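Local coordinates for protein Baccell_00856 (Bacteroides cellulosilyticus DSM 14838, PDB 5MVH) that probably hydrolyses rhamnose-containing glycans as a beta-propeller glycoside hydrolase of the rhamnosidase type, at residues I299-H302 and W307-R310. Residues are numbered along the deposited sequence; the frame is centred on the assembly and turned at random.
Sequences IVWH and WHNR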
loop_
_atom_site.group_PDB
_atom_site.type_symbol
_atom_site.label_atom_id
_atom_site.label_comp_id
_atom_site.label_asym_id
_atom_site.label_seq_id
_atom_site.Cartn_x
_atom_site.Cartn_y
_atom_site.Cartn_z
ATOM N N ILE A 299 12.750 0.434 9.718
ATOM C CA ILE A 299 12.009 -0.828 9.655
ATOM C C ILE A 299 11.589 -1.183 11.080
ATOM O O ILE A 299 12.404 -1.052 12.010
ATOM C CB ILE A 299 12.836 -1.953 8.982
ATOM C CG1 ILE A 299 11.992 -3.207 8.819
ATOM C CG2 ILE A 299 14.141 -2.253 9.735
ATOM C CD1 ILE A 299 12.480 -4.102 7.700
ATOM N N VAL A 300 10.323 -1.568 11.261
ATOM C CA VAL A 300 9.765 -1.894 12.594
ATOM C C VAL A 300 9.150 -3.277 12.457
ATOM O O VAL A 300 8.323 -3.502 11.566
ATOM C CB VAL A 300 8.757 -0.814 13.053
ATOM C CG1 VAL A 300 8.088 -1.165 14.408
ATOM C CG2 VAL A 300 9.452 0.536 13.122
ATOM N N TRP A 301 9.573 -4.237 13.276
ATOM C CA TRP A 301 9.102 -5.606 13.087
ATOM C C TRP A 301 9.030 -6.367 14.392
ATOM O O TRP A 301 9.693 -5.991 15.344
ATOM C CB TRP A 301 9.973 -6.367 12.094
ATOM C CG TRP A 301 11.312 -6.906 12.593
ATOM C CD1 TRP A 301 11.602 -8.221 12.914
ATOM C CD2 TRP A 301 12.542 -6.182 12.741
ATOM N NE1 TRP A 301 12.921 -8.343 13.279
ATOM C CE2 TRP A 301 13.520 -7.104 13.195
ATOM C CE3 TRP A 301 12.912 -4.834 12.572
ATOM C CZ2 TRP A 301 14.850 -6.721 13.471
ATOM C CZ3 TRP A 301 14.233 -4.453 12.852
ATOM C CH2 TRP A 301 15.186 -5.403 13.296
ATOM N N HIS A 302 8.190 -7.395 14.398
ATOM C CA HIS A 302 8.024 -8.277 15.560
ATOM C C HIS A 302 8.499 -9.629 15.111
ATOM O O HIS A 302 8.056 -10.140 14.069
ATOM C CB HIS A 302 6.571 -8.361 15.991
ATOM C CG HIS A 302 6.365 -8.993 17.328
ATOM N ND1 HIS A 302 6.157 -10.343 17.498
ATOM C CD2 HIS A 302 6.318 -8.449 18.563
ATOM C CE1 HIS A 302 5.964 -10.599 18.777
ATOM N NE2 HIS A 302 6.053 -9.464 19.444
ATOM N N TRP A 307 9.242 -6.651 19.717
ATOM C CA TRP A 307 9.317 -5.586 18.714
ATOM C C TRP A 307 10.735 -5.075 18.558
ATOM O O TRP A 307 11.465 -4.937 19.538
ATOM C CB TRP A 307 8.397 -4.426 19.098
ATOM C CG TRP A 307 6.958 -4.748 18.876
ATOM C CD1 TRP A 307 6.024 -5.061 19.815
ATOM C CD2 TRP A 307 6.300 -4.826 17.612
ATOM N NE1 TRP A 307 4.819 -5.300 19.226
ATOM C CE2 TRP A 307 4.955 -5.173 17.867
ATOM C CE3 TRP A 307 6.706 -4.589 16.293
ATOM C CZ2 TRP A 307 4.013 -5.311 16.849
ATOM C CZ3 TRP A 307 5.766 -4.740 15.262
ATOM C CH2 TRP A 307 4.450 -5.085 15.538
ATOM N N HIS A 308 11.105 -4.745 17.331
ATOM C CA HIS A 308 12.371 -4.106 17.054
ATOM C C HIS A 308 12.142 -2.895 16.149
ATOM O O HIS A 308 11.225 -2.900 15.338
ATOM C CB HIS A 308 13.342 -5.027 16.319
ATOM C CG HIS A 308 13.603 -6.344 16.993
ATOM N ND1 HIS A 308 14.547 -6.512 17.988
ATOM C CD2 HIS A 308 13.045 -7.557 16.797
ATOM C CE1 HIS A 308 14.556 -7.778 18.364
ATOM N NE2 HIS A 308 13.643 -8.428 17.663
ATOM N N ASN A 309 13.000 -1.886 16.276
ATOM C CA ASN A 309 13.090 -0.844 15.235
ATOM C C ASN A 309 14.543 -0.570 14.897
ATOM O O ASN A 309 15.414 -0.595 15.782
ATOM C CB ASN A 309 12.338 0.453 15.605
ATOM C CG ASN A 309 12.968 1.213 16.755
ATOM O OD1 ASN A 309 12.846 0.825 17.930
ATOM N ND2 ASN A 309 13.634 2.304 16.436
ATOM N N ARG A 310 14.818 -0.354 13.615
ATOM C CA ARG A 310 16.175 -0.061 13.141
ATOM C C ARG A 310 16.161 0.976 12.037
ATOM O O ARG A 310 15.229 1.039 11.217
ATOM C CB ARG A 310 16.883 -1.301 12.582
ATOM C CG ARG A 310 17.094 -2.431 13.565
ATOM C CD ARG A 310 18.223 -2.163 14.552
ATOM N NE ARG A 310 18.367 -3.290 15.481
ATOM C CZ ARG A 310 17.593 -3.522 16.543
ATOM N NH1 ARG A 310 16.589 -2.715 16.848
ATOM N NH2 ARG A 310 17.813 -4.593 17.313
#
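Trp301 and His308 are cross-strand neighbours on one face of the outer beta hairpin of a four-stranded propeller blade, a worked example of aromatic cross-strand pairing. His308 CB sits over one face of the indole, 3.4 Å from the centroid of the Trp301 six-membered ring, and the imidazole continues beyond it as an offset stack with the planes at 29°. Arg310 CG reaches the edge of the same indole, 3.5 Å from Trp301 CH2. Trp301 CG, held between its backbone N and carbonyl carbon (chi1 78°), lays the indole across the neighbouring strand. Replacing Trp301 with an alanine is likely to take away the surface on which His308 CB and its ring rest, and the indole edge that Arg310 CG abuts. On the other sheet face His302 turns its ring edge onto the Trp307 indole, planes at 68°, while its CB rests over the six-membered ring. Backbone hydrogen bonds in both directions join the pairs Ile299–Arg310 and Trp301–His308. Beyond the hairpin, the Tyr282 ring meets that of Trp301 almost parallel to it; His308 NE2 is hydrogen-bonded to Asp303 OD2, and Trp307 NE1 to Glu256 OE2. At the exposed margin, Arg310 NH1 donates a 2.6 Å hydrogen bond to Asn309 O from above the carbonyl plane.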